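Local coordinates for competence/damage-inducible protein CinA (Agrobacterium tumefaciens, PDB 2A9S), which is of unproven function but probably deamidates nicotinamide mononucleotide, as do relatives that carry the same CinA domain, at residues 102-107 with 126-131; 27-32 with 96-101; 4-9 with 40-45; 8-13 with 153-158. All blocks are in the same frame, centred on the assembly; numbering follows the deposited sequence. Where two conformers were deposited one is given.

Overall arrangement
The four contacts run through one layered alpha/beta chain. Contact 1 lies deep inside, pairing two strands, its centre about 6 Å from that of the chain. Contact 2 sits beside it, centres about 8 Å apart, where the loop before strand 102-108 meets the start of strand 28-32; Arg131 of contact 1 hydrogen-bonds to carbonyls in that loop. Contacts 3 and 4 share Gly8 and Asp9 and lie about 8 Å apart, centre to centre, among the helices on one face of the sheet. Leu126 of contact 1 packs on helix 147-167, in contact 4. Glu32 joins contact 2 to contact 3 through the backbone of Ala40. Contact 3, farthest out, also meets the second subunit.

Contact 1 of 4, residues 102-107 with 126-131; sequences FAVAVT and LATKAR
Ala103 and Lys129 exchange two backbone hydrogen bonds, Ala103 N to Lys129 O at 3.0 Å and Lys129 N to Ala103 O at 2.9 Å. Two residues on, Ala105 and Ala127 repeat the exchange. Here Ala105 N approaches Ala127 O at 2.8 Å, and Ala127 N donates to Ala105 O at 2.9 Å. The amide and carbonyl groups of all four residues are thus paired. Phe102, Val104 and Val106, in the non-hydrogen-bonded positions, turn their peptide groups the other way and bond to the backbone of Met27 and strand 28-32, so strand 102-108 has an antiparallel neighbour on one side and a parallel one on the other. The carbonyls take weaker contacts as well: Thr128 CA lies 3.1 Å from Ala103 O in a CA-H...O approach.

On the face that carries Phe102, Val104 and Val106, the cross-strand pairs touch through carbon. Val104 CG2 meets Thr128 CG2 at 3.4 Å, a tight methyl-methyl contact made possible because the threonine methyl stands beside its own backbone N, with OG1 between the backbone N and the carbonyl carbon (chi1 56°). Val106 CG1 and Leu126 CD2 lie side by side, 3.6 Å apart, and the Phe102 ring presents the CD1 corner of its edge to Ala130 CB. This face packs on helix 147-167, while Ala103, Ala105 and Lys129 look toward helix 84-96. With the polar backbone consumed in ladders on both sides of strand 102-108, the pair can lie buried between two helical layers and offer them mainly hydrocarbon.

Contact 2 of 4, residues 27-32 with 96-101; sequences MVSTAE and YRSRAN
Met27 and Asn101 are joined by two hydrogen bonds, one to a side-chain oxygen and one between backbones. In the first, Met27 N donates to Asn101 OD1 at 2.8 Å, lying in the plane of the amide carbonyl and on one of its lone pairs. The side chain reaches this point because CG stands beside its own backbone N (chi1 -51°), which turns OD1 toward Met27 N. The return bond, Asn101 N to Met27 O at 3.0 Å, is weak, with an angle of 129° at the hydrogen.

Apolar contact centres on Ala100, whose methyl is directed at segment 27-32. Its CB rests 3.5 Å from Met27 O and comes equally close to the backbone at Val28 and Ser29, while Met27 CB lies 4.5 Å from it. The loop 97-101 closes a beta-alpha-beta crossover: from strand 53-59 the chain passes through helices 62-69, 73-79 and 84-96 and returns as strand 102-108, parallel to strand 28-32, which lies between the two strands in the sheet.

A third set of interactions is made by serine hydroxyls around the end of helix 84-96. Ser98 OG accepts from Ala100 N at 3.0 Å, an ST turn that folds the loop just after the helix. The same hydroxyl has the carbonyls of Ala94 and Leu95 as alternative or shared acceptors. In one of two conformers Ser29 OG also reaches Ala94 O, a link that is only tentative. Farther along the loop, Arg99 N bonds to Asp54 OD2, reaching strand 53-59.

Contact 3 of 4, residues 4-9 with 40-45; sequences SLFPGD and AGALTE
Phe6 lays one face of its ring over Ala42, where the arm leading into helix 8-24 crosses the end of helix 38-43, one of the helices packed on the sheet of this alpha/beta fold. The methyl of Ala42 sits almost centrally above the ring, CB being 3.8 Å from the ring centroid and 9° off its normal, a CH-pi contact. Alongside, Phe6 CE2 comes to 3.5 Å from Ala42 CA, so the ring rests on the helix backbone as well as on the methyl. The ring is aimed there by a first torsion that sets CG beside the backbone N (chi1 -69°); Pro7 follows at the N-cap of helix 8-24.

Glu45 approaches the same ring at its edge rather than over its face. Its CG lies near the ring plane, 3.9 Å from Phe6 CD2, and the two side chains run obliquely past each other with the carboxylate turned 53° from the ring. The glutamate chain bends at chi2, which carries the acid group round toward Leu5. Across the contact the acid group meets carbon, but its polar partners belong to the second subunit: OE1 is hydrogen-bonded to Thr148 OG1 and OE2 forms a salt bridge with Arg151 NE, both of that subunit. Phe6 itself also packs on Leu5 of the second subunit and on Leu152 of its own chain. The apolar part of Glu45 thus borders the ring edge while its charged end bonds across the subunit interface, and within the chain the oxygen OE1 lies 3.9 Å from Leu5 CB.

Contact 4 of 4, residues 8-13 with 153-158; sequences GDIEEL and ATVRTA
Asp9 and Arg156 form a two-pronged salt bridge between helix 8-24 and helix 147-167. The arginine grips the carboxylate side-on, NE donating to Asp9 OD2 at 2.6 Å and NH2 to Asp9 OD1 at 2.9 Å. Each oxygen uses its syn lone pair. The bond from NH2 is the straighter, 171° at the hydrogen, and its acceptor lies in the guanidinium plane, whereas OD2 is tilted somewhat out of that plane. Carboxylate and guanidinium are nearly coplanar, so the paired bonds fix the rotation of both groups. Arg156 gets there by running out extended from its helix and then bending at chi3 (-63°), which swings the guanidinium edge round to the acid. The close pairing would be expected to favour the charged forms of both residues.

Apolar contacts lie next to the bridge. Ile10 CG2 meets Val155 CG1 at 3.7 Å, the two branched side chains crossing at about a right angle. The isoleucine also serves the arginine: its CG1 is 4.0 Å from Arg156 CB, and CD1 sits over one face of the guanidinium. One turn later Leu13 CD1 touches the aliphatic stem at Arg156 CG, 3.9 Å away. The stem is thus flanked by hydrocarbon while its charged end is held by Asp9.

Ala42 of helix 38-43 packs on both Ile10 and Val155. The axes of the two helical segments approach to 9.6 Å and run in roughly the same direction, 30° between them, pairing the first and last helices of the chain in one helical layer of a three-layer alpha/beta/alpha sandwich.

Contact 1 of 4, residues 102-107 with 126-131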
loop_
_atom_site.group_PDB
_atom_site.type_symbol
_atom_site.label_atom_id
_atom_site.label_comp_id
_atom_site.label_asym_id
_atom_site.label_seq_id
_atom_site.Cartn_x
_atom_site.Cartn_y
_atom_site.Cartn_z
ATOM N N PHE A 102 -6.632 13.517 7.450
ATOM C CA PHE A 102 -5.793 12.823 8.451
ATOM C C PHE A 102 -4.784 11.930 7.741
ATOM O O PHE A 102 -5.095 11.377 6.680
ATOM C CB PHE A 102 -6.636 11.897 9.348
ATOM C CG PHE A 102 -7.819 12.573 10.029
ATOM C CD1 PHE A 102 -7.640 13.694 10.830
ATOM C CD2 PHE A 102 -9.101 12.056 9.867
ATOM C CE1 PHE A 102 -8.736 14.321 11.453
ATOM C CE2 PHE A 102 -10.200 12.664 10.477
ATOM C CZ PHE A 102 -10.022 13.792 11.280
ATOM N N ALA A 103 -3.596 11.769 8.319
ATOM C CA ALA A 103 -2.653 10.759 7.812
ATOM C C ALA A 103 -2.224 9.885 8.980
ATOM O O ALA A 103 -2.159 10.349 10.143
ATOM C CB ALA A 103 -1.449 11.383 7.132
ATOM N N VAL A 104 -2.005 8.611 8.701
ATOM C CA VAL A 104 -1.409 7.723 9.698
ATOM C C VAL A 104 -0.128 7.161 9.092
ATOM O O VAL A 104 -0.125 6.744 7.922
ATOM C CB VAL A 104 -2.387 6.578 10.144
ATOM C CG1 VAL A 104 -2.890 5.744 8.934
ATOM C CG2 VAL A 104 -1.744 5.714 11.307
ATOM N N ALA A 105 0.932 7.122 9.908
ATOM C CA ALA A 105 2.253 6.665 9.485
ATOM C C ALA A 105 2.775 5.609 10.457
ATOM O O ALA A 105 2.603 5.760 11.667
ATOM C CB ALA A 105 3.230 7.853 9.450
ATOM N N VAL A 106 3.396 4.561 9.934
ATOM C CA VAL A 106 3.964 3.509 10.803
ATOM C C VAL A 106 5.365 3.156 10.337
ATOM O O VAL A 106 5.623 3.058 9.108
ATOM C CB VAL A 106 3.055 2.226 10.895
ATOM C CG1 VAL A 106 1.651 2.588 11.395
ATOM C CG2 VAL A 106 2.976 1.457 9.555
ATOM N N THR A 107 6.281 2.979 11.304
ATOM C CA THR A 107 7.625 2.538 10.990
ATOM C C THR A 107 8.062 1.595 12.120
ATOM O O THR A 107 7.965 1.965 13.311
ATOM C CB THR A 107 8.651 3.708 10.808
ATOM O OG1 THR A 107 9.943 3.150 10.529
ATOM C CG2 THR A 107 8.738 4.617 12.024
ATOM N N LEU A 126 4.076 4.642 15.722
ATOM C CA LEU A 126 2.902 5.040 14.940
ATOM C C LEU A 126 2.618 6.500 15.232
ATOM O O LEU A 126 2.727 6.962 16.393
ATOM C CB LEU A 126 1.661 4.191 15.274
ATOM C CG LEU A 126 1.732 2.673 15.111
ATOM C CD1 LEU A 126 2.236 2.018 16.408
ATOM C CD2 LEU A 126 0.368 2.134 14.734
ATOM N N ALA A 127 2.219 7.228 14.186
ATOM C CA ALA A 127 1.873 8.650 14.353
ATOM C C ALA A 127 0.684 8.942 13.458
ATOM O O ALA A 127 0.618 8.465 12.317
ATOM C CB ALA A 127 3.046 9.545 13.998
ATOM N N THR A 128 -0.256 9.722 13.977
ATOM C CA THR A 128 -1.336 10.252 13.146
ATOM C C THR A 128 -1.340 11.775 13.229
ATOM O O THR A 128 -1.115 12.339 14.316
ATOM C CB THR A 128 -2.709 9.702 13.563
ATOM O OG1 THR A 128 -2.929 9.983 14.954
ATOM C CG2 THR A 128 -2.782 8.201 13.354
ATOM N N LYS A 129 -1.588 12.443 12.104
ATOM C CA LYS A 129 -1.648 13.914 12.106
ATOM C C LYS A 129 -2.903 14.447 11.404
ATOM O O LYS A 129 -3.416 13.820 10.483
ATOM C CB LYS A 129 -0.376 14.499 11.509
ATOM C CG LYS A 129 -0.269 16.023 11.633
ATOM C CD LYS A 129 1.079 16.530 11.204
ATOM C CE LYS A 129 1.116 18.046 11.409
ATOM N NZ LYS A 129 2.499 18.565 11.274
ATOM N N ALA A 130 -3.429 15.569 11.903
ATOM C CA ALA A 130 -4.597 16.243 11.308
ATOM C C ALA A 130 -4.161 17.605 10.782
ATOM O O ALA A 130 -3.148 18.142 11.217
ATOM C CB ALA A 130 -5.677 16.432 12.334
ATOM N N ARG A 131 -4.926 18.144 9.838
ATOM C CA ARG A 131 -4.638 19.450 9.224
ATOM C C ARG A 131 -4.521 20.614 10.225
ATOM O O ARG A 131 -3.803 21.588 9.965
ATOM C CB ARG A 131 -5.712 19.790 8.185
ATOM C CG ARG A 131 -5.750 18.887 6.973
ATOM C CD ARG A 131 -4.670 19.274 5.997
ATOM N NE ARG A 131 -4.668 18.387 4.838
ATOM C CZ ARG A 131 -3.907 18.534 3.756
ATOM N NH1 ARG A 131 -3.100 19.585 3.621
ATOM N NH2 ARG A 131 -3.990 17.634 2.783
#

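Contact 2 of 4, residues 27-32 with 96-101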
loop_
_atom_site.group_PDB
_atom_site.type_symbol
_atom_site.label_atom_id
_atom_site.label_comp_id
_atom_site.label_asym_id
_atom_site.label_seq_id
_atom_site.Cartn_x
_atom_site.Cartn_y
_atom_site.Cartn_z
ATOM N N MET A 27 -11.231 12.408 4.728
ATOM C CA MET A 27 -10.433 11.447 3.990
ATOM C C MET A 27 -9.134 11.178 4.728
ATOM O O MET A 27 -8.684 12.002 5.556
ATOM C CB MET A 27 -10.137 11.910 2.562
ATOM C CG MET A 27 -11.403 12.074 1.681
ATOM S SD MET A 27 -11.022 12.387 -0.064
ATOM C CE MET A 27 -10.826 10.682 -0.587
ATOM N N VAL A 28 -8.534 10.026 4.407
ATOM C CA VAL A 28 -7.332 9.559 5.077
ATOM C C VAL A 28 -6.243 9.225 4.059
ATOM O O VAL A 28 -6.545 8.791 2.931
ATOM C CB VAL A 28 -7.627 8.302 5.960
ATOM C CG1 VAL A 28 -8.209 7.167 5.128
ATOM C CG2 VAL A 28 -6.360 7.852 6.731
ATOM N N SER A 29 -5.002 9.406 4.464
ATOM C CA SER A 29 -3.884 8.880 3.696
ATOM C C SER A 29 -3.007 8.081 4.627
ATOM O O SER A 29 -3.020 8.298 5.836
ATOM C CB SER A 29 -3.086 9.987 3.017
ATOM O OG SER A 29 -2.493 10.850 3.956
ATOM N N THR A 30 -2.265 7.140 4.058
ATOM C CA THR A 30 -1.477 6.242 4.887
ATOM C C THR A 30 -0.058 6.298 4.398
ATOM O O THR A 30 0.180 6.472 3.193
ATOM C CB THR A 30 -2.025 4.773 4.782
ATOM O OG1 THR A 30 -1.892 4.305 3.442
ATOM C CG2 THR A 30 -3.542 4.734 5.115
ATOM N N ALA A 31 0.883 6.102 5.319
ATOM C CA ALA A 31 2.290 6.058 4.980
ATOM C C ALA A 31 2.855 4.846 5.701
ATOM O O ALA A 31 2.861 4.838 6.928
ATOM C CB ALA A 31 2.990 7.304 5.470
ATOM N N GLU A 32 3.353 3.852 4.971
ATOM C CA GLU A 32 3.603 2.564 5.595
ATOM C C GLU A 32 5.007 2.068 5.314
ATOM O O GLU A 32 5.437 1.988 4.166
ATOM C CB GLU A 32 2.597 1.518 5.088
ATOM C CG GLU A 32 1.137 1.974 5.248
ATOM C CD GLU A 32 0.169 0.917 4.885
ATOM O OE1 GLU A 32 0.364 -0.226 5.355
ATOM O OE2 GLU A 32 -0.795 1.259 4.158
ATOM N N TYR A 96 0.441 16.369 3.921
ATOM C CA TYR A 96 0.569 17.544 3.052
ATOM C C TYR A 96 0.995 17.236 1.598
ATOM O O TYR A 96 1.027 18.137 0.754
ATOM C CB TYR A 96 1.403 18.666 3.724
ATOM C CG TYR A 96 0.760 19.194 5.003
ATOM C CD1 TYR A 96 -0.394 19.976 4.958
ATOM C CD2 TYR A 96 1.289 18.892 6.252
ATOM C CE1 TYR A 96 -1.005 20.438 6.124
ATOM C CE2 TYR A 96 0.691 19.355 7.421
ATOM C CZ TYR A 96 -0.453 20.118 7.350
ATOM O OH TYR A 96 -1.039 20.582 8.506
ATOM N N ARG A 97 1.270 15.961 1.303
ATOM C CA ARG A 97 1.361 15.476 -0.077
ATOM C C ARG A 97 0.103 14.677 -0.500
ATOM O O ARG A 97 0.162 13.766 -1.348
ATOM C CB ARG A 97 2.659 14.709 -0.311
ATOM C CG ARG A 97 3.875 15.632 -0.225
ATOM C CD ARG A 97 5.166 14.890 -0.157
ATOM N NE ARG A 97 6.308 15.772 0.144
ATOM C CZ ARG A 97 7.540 15.600 -0.338
ATOM N NH1 ARG A 97 7.813 14.614 -1.183
ATOM N NH2 ARG A 97 8.507 16.428 0.012
ATOM N N SER A 98 -1.037 15.037 0.095
ATOM C CA SER A 98 -2.309 14.416 -0.235
ATOM C C SER A 98 -3.438 15.413 -0.057
ATOM O O SER A 98 -3.190 16.562 0.364
ATOM C CB SER A 98 -2.547 13.192 0.649
ATOM O OG SER A 98 -3.076 13.558 1.913
ATOM N N ARG A 99 -4.658 14.967 -0.354
ATOM C CA ARG A 99 -5.856 15.758 -0.118
ATOM C C ARG A 99 -6.584 15.281 1.123
ATOM O O ARG A 99 -7.720 15.671 1.342
ATOM C CB ARG A 99 -6.810 15.693 -1.329
ATOM C CG ARG A 99 -6.116 15.800 -2.655
ATOM C CD ARG A 99 -7.105 16.137 -3.742
ATOM N NE ARG A 99 -6.526 17.099 -4.679
ATOM C CZ ARG A 99 -6.828 18.396 -4.707
ATOM N NH1 ARG A 99 -7.725 18.907 -3.863
ATOM N NH2 ARG A 99 -6.233 19.185 -5.593
ATOM N N ALA A 100 -5.924 14.488 1.968
ATOM C CA ALA A 100 -6.591 13.931 3.141
ATOM C C ALA A 100 -6.703 14.960 4.256
ATOM O O ALA A 100 -5.918 15.906 4.337
ATOM C CB ALA A 100 -5.852 12.711 3.661
ATOM N N ASN A 101 -7.687 14.750 5.117
ATOM C CA ASN A 101 -7.756 15.426 6.398
ATOM C C ASN A 101 -6.849 14.846 7.483
ATOM O O ASN A 101 -6.401 15.587 8.359
ATOM C CB ASN A 101 -9.185 15.417 6.908
ATOM C CG ASN A 101 -10.158 15.927 5.878
ATOM O OD1 ASN A 101 -10.674 15.175 5.049
ATOM N ND2 ASN A 101 -10.392 17.240 5.907
#

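Contact 3 of 4, residues 4-9 with 40-45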
loop_
_atom_site.group_PDB
_atom_site.type_symbol
_atom_site.label_atom_id
_atom_site.label_comp_id
_atom_site.label_asym_id
_atom_site.label_seq_id
_atom_site.Cartn_x
_atom_site.Cartn_y
_atom_site.Cartn_z
ATOM N N SER A 4 -13.742 -13.019 4.292
ATOM C CA SER A 4 -12.897 -12.182 5.146
ATOM C C SER A 4 -11.423 -12.390 4.764
ATOM O O SER A 4 -11.036 -13.499 4.342
ATOM C CB SER A 4 -13.127 -12.541 6.608
ATOM O OG SER A 4 -13.217 -11.369 7.408
ATOM N N LEU A 5 -10.622 -11.329 4.855
ATOM C CA LEU A 5 -9.171 -11.453 4.659
ATOM C C LEU A 5 -8.481 -11.135 5.978
ATOM O O LEU A 5 -7.647 -11.904 6.433
ATOM C CB LEU A 5 -8.651 -10.555 3.502
ATOM C CG LEU A 5 -7.136 -10.524 3.240
ATOM C CD1 LEU A 5 -6.563 -11.893 2.818
ATOM C CD2 LEU A 5 -6.731 -9.458 2.205
ATOM N N PHE A 6 -8.833 -10.003 6.586
ATOM C CA PHE A 6 -8.243 -9.595 7.873
ATOM C C PHE A 6 -9.014 -10.142 9.070
ATOM O O PHE A 6 -10.191 -10.477 8.928
ATOM C CB PHE A 6 -8.187 -8.062 7.988
ATOM C CG PHE A 6 -7.200 -7.429 7.033
ATOM C CD1 PHE A 6 -5.884 -7.218 7.433
ATOM C CD2 PHE A 6 -7.578 -7.097 5.725
ATOM C CE1 PHE A 6 -4.962 -6.655 6.521
ATOM C CE2 PHE A 6 -6.684 -6.506 4.831
ATOM C CZ PHE A 6 -5.371 -6.295 5.247
ATOM N N PRO A 7 -8.367 -10.192 10.252
ATOM C CA PRO A 7 -9.085 -10.525 11.496
ATOM C C PRO A 7 -10.339 -9.659 11.694
ATOM O O PRO A 7 -10.322 -8.452 11.427
ATOM C CB PRO A 7 -8.072 -10.218 12.580
ATOM C CG PRO A 7 -6.738 -10.437 11.918
ATOM C CD PRO A 7 -6.932 -9.945 10.505
ATOM N N GLY A 8 -11.409 -10.281 12.186
ATOM C CA GLY A 8 -12.702 -9.635 12.371
ATOM C C GLY A 8 -12.688 -8.274 13.047
ATOM O O GLY A 8 -13.406 -7.352 12.609
ATOM N N ASP A 9 -11.879 -8.140 14.102
ATOM C CA ASP A 9 -11.827 -6.886 14.803
ATOM C C ASP A 9 -11.157 -5.772 13.961
ATOM O O ASP A 9 -11.597 -4.620 14.037
ATOM C CB ASP A 9 -11.245 -7.035 16.213
ATOM C CG ASP A 9 -9.730 -7.102 16.231
ATOM O OD1 ASP A 9 -9.131 -7.992 15.569
ATOM O OD2 ASP A 9 -9.143 -6.259 16.939
ATOM N N ALA A 40 -3.681 0.497 4.264
ATOM C CA ALA A 40 -4.547 0.846 3.123
ATOM C C ALA A 40 -5.356 -0.386 2.693
ATOM O O ALA A 40 -6.538 -0.246 2.363
ATOM C CB ALA A 40 -3.737 1.408 1.964
ATOM N N GLY A 41 -4.724 -1.570 2.714
ATOM C CA GLY A 41 -5.386 -2.826 2.328
ATOM C C GLY A 41 -6.627 -3.079 3.194
ATOM O O GLY A 41 -7.726 -3.343 2.696
ATOM N N ALA A 42 -6.446 -2.969 4.503
ATOM C CA ALA A 42 -7.537 -3.161 5.444
ATOM C C ALA A 42 -8.670 -2.149 5.246
ATOM O O ALA A 42 -9.820 -2.531 5.191
ATOM C CB ALA A 42 -7.033 -3.176 6.881
ATOM N N LEU A 43 -8.343 -0.872 5.110
ATOM C CA LEU A 43 -9.373 0.151 4.875
ATOM C C LEU A 43 -10.165 -0.099 3.587
ATOM O O LEU A 43 -11.392 0.123 3.537
ATOM C CB LEU A 43 -8.739 1.529 4.814
ATOM C CG LEU A 43 -8.286 2.028 6.192
ATOM C CD1 LEU A 43 -7.272 3.135 5.970
ATOM C CD2 LEU A 43 -9.480 2.559 7.022
ATOM N N THR A 44 -9.472 -0.595 2.553
ATOM C CA THR A 44 -10.118 -0.720 1.250
ATOM C C THR A 44 -10.818 -2.081 1.107
ATOM O O THR A 44 -11.405 -2.374 0.069
ATOM C CB THR A 44 -9.159 -0.452 0.100
ATOM O OG1 THR A 44 -8.054 -1.341 0.185
ATOM C CG2 THR A 44 -8.601 0.989 0.155
ATOM N N GLU A 45 -10.794 -2.903 2.158
ATOM C CA GLU A 45 -11.693 -4.077 2.214
ATOM C C GLU A 45 -13.191 -3.669 2.317
ATOM O O GLU A 45 -14.087 -4.439 1.951
ATOM C CB GLU A 45 -11.300 -4.989 3.382
ATOM C CG GLU A 45 -10.089 -5.876 3.055
ATOM C CD GLU A 45 -10.429 -6.932 1.983
ATOM O OE1 GLU A 45 -11.200 -7.909 2.274
ATOM O OE2 GLU A 45 -9.899 -6.797 0.866
#

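Contact 4 of 4, residues 8-13 with 153-158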
loop_
_atom_site.group_PDB
_atom_site.type_symbol
_atom_site.label_atom_id
_atom_site.label_comp_id
_atom_site.label_asym_id
_atom_site.label_seq_id
_atom_site.Cartn_x
_atom_site.Cartn_y
_atom_site.Cartn_z
ATOM N N GLY A 8 -11.409 -10.281 12.186
ATOM C CA GLY A 8 -12.702 -9.635 12.371
ATOM C C GLY A 8 -12.688 -8.274 13.047
ATOM O O GLY A 8 -13.406 -7.352 12.609
ATOM N N ASP A 9 -11.879 -8.140 14.102
ATOM C CA ASP A 9 -11.827 -6.886 14.803
ATOM C C ASP A 9 -11.157 -5.772 13.961
ATOM O O ASP A 9 -11.597 -4.620 14.037
ATOM C CB ASP A 9 -11.245 -7.035 16.213
ATOM C CG ASP A 9 -9.730 -7.102 16.231
ATOM O OD1 ASP A 9 -9.131 -7.992 15.569
ATOM O OD2 ASP A 9 -9.143 -6.259 16.939
ATOM N N ILE A 10 -10.134 -6.126 13.160
ATOM C CA ILE A 10 -9.491 -5.178 12.232
ATOM C C ILE A 10 -10.474 -4.722 11.156
ATOM O O ILE A 10 -10.615 -3.504 10.912
ATOM C CB ILE A 10 -8.211 -5.750 11.604
ATOM C CG1 ILE A 10 -7.107 -5.888 12.694
ATOM C CG2 ILE A 10 -7.765 -4.910 10.384
ATOM C CD1 ILE A 10 -5.816 -6.577 12.181
ATOM N N GLU A 11 -11.177 -5.684 10.547
ATOM C CA GLU A 11 -12.258 -5.353 9.630
ATOM C C GLU A 11 -13.348 -4.454 10.274
ATOM O O GLU A 11 -13.792 -3.463 9.643
ATOM C CB GLU A 11 -12.876 -6.609 9.076
ATOM C CG GLU A 11 -13.795 -6.329 7.954
ATOM C CD GLU A 11 -14.601 -7.539 7.593
ATOM O OE1 GLU A 11 -14.051 -8.666 7.706
ATOM O OE2 GLU A 11 -15.778 -7.357 7.197
ATOM N N GLU A 12 -13.740 -4.770 11.518
ATOM C CA GLU A 12 -14.675 -3.914 12.303
ATOM C C GLU A 12 -14.145 -2.481 12.414
ATOM O O GLU A 12 -14.896 -1.496 12.204
ATOM C CB GLU A 12 -14.920 -4.502 13.720
ATOM C CG GLU A 12 -16.060 -3.837 14.533
ATOM C CD GLU A 12 -16.297 -4.371 15.997
ATOM O OE1 GLU A 12 -15.347 -4.858 16.710
ATOM O OE2 GLU A 12 -17.471 -4.251 16.465
ATOM N N LEU A 13 -12.854 -2.347 12.740
ATOM C CA LEU A 13 -12.267 -1.009 12.908
ATOM C C LEU A 13 -12.264 -0.239 11.569
ATOM O O LEU A 13 -12.634 0.944 11.533
ATOM C CB LEU A 13 -10.857 -1.070 13.524
ATOM C CG LEU A 13 -10.705 -1.491 15.004
ATOM C CD1 LEU A 13 -9.239 -1.915 15.215
ATOM C CD2 LEU A 13 -11.099 -0.377 15.960
ATOM N N ALA A 153 -0.923 -6.606 14.117
ATOM C CA ALA A 153 -1.011 -5.849 15.365
ATOM C C ALA A 153 -0.848 -4.349 15.081
ATOM O O ALA A 153 -1.583 -3.502 15.635
ATOM C CB ALA A 153 0.100 -6.308 16.346
ATOM N N THR A 154 0.075 -4.044 14.175
ATOM C CA THR A 154 0.296 -2.652 13.761
ATOM C C THR A 154 -0.924 -2.058 13.036
ATOM O O THR A 154 -1.330 -0.902 13.310
ATOM C CB THR A 154 1.592 -2.514 12.901
ATOM O OG1 THR A 154 2.716 -2.930 13.688
ATOM C CG2 THR A 154 1.829 -1.039 12.445
ATOM N N VAL A 155 -1.507 -2.835 12.125
ATOM C CA VAL A 155 -2.724 -2.400 11.407
ATOM C C VAL A 155 -3.809 -2.048 12.419
ATOM O O VAL A 155 -4.395 -0.954 12.355
ATOM C CB VAL A 155 -3.235 -3.458 10.362
ATOM C CG1 VAL A 155 -4.615 -3.055 9.838
ATOM C CG2 VAL A 155 -2.219 -3.657 9.175
ATOM N N ARG A 156 -4.041 -2.954 13.382
ATOM C CA ARG A 156 -5.024 -2.699 14.431
ATOM C C ARG A 156 -4.769 -1.346 15.145
ATOM O O ARG A 156 -5.649 -0.459 15.222
ATOM C CB ARG A 156 -5.026 -3.848 15.443
ATOM C CG ARG A 156 -6.046 -3.574 16.597
ATOM C CD ARG A 156 -6.086 -4.709 17.599
ATOM N NE ARG A 156 -6.542 -5.939 16.975
ATOM C CZ ARG A 156 -5.759 -6.990 16.747
ATOM N NH1 ARG A 156 -4.486 -6.961 17.148
ATOM N NH2 ARG A 156 -6.247 -8.080 16.141
ATOM N N THR A 157 -3.565 -1.165 15.667
ATOM C CA THR A 157 -3.270 0.066 16.408
ATOM C C THR A 157 -3.424 1.306 15.517
ATOM O O THR A 157 -3.938 2.326 15.977
ATOM C CB THR A 157 -1.860 0.011 17.021
ATOM O OG1 THR A 157 -1.722 -1.201 17.790
ATOM C CG2 THR A 157 -1.593 1.251 17.899
ATOM N N ALA A 158 -2.965 1.215 14.262
ATOM C CA ALA A 158 -3.071 2.305 13.281
ATOM C C ALA A 158 -4.539 2.742 13.122
ATOM O O ALA A 158 -4.866 3.953 13.146
ATOM C CB ALA A 158 -2.506 1.836 11.955
#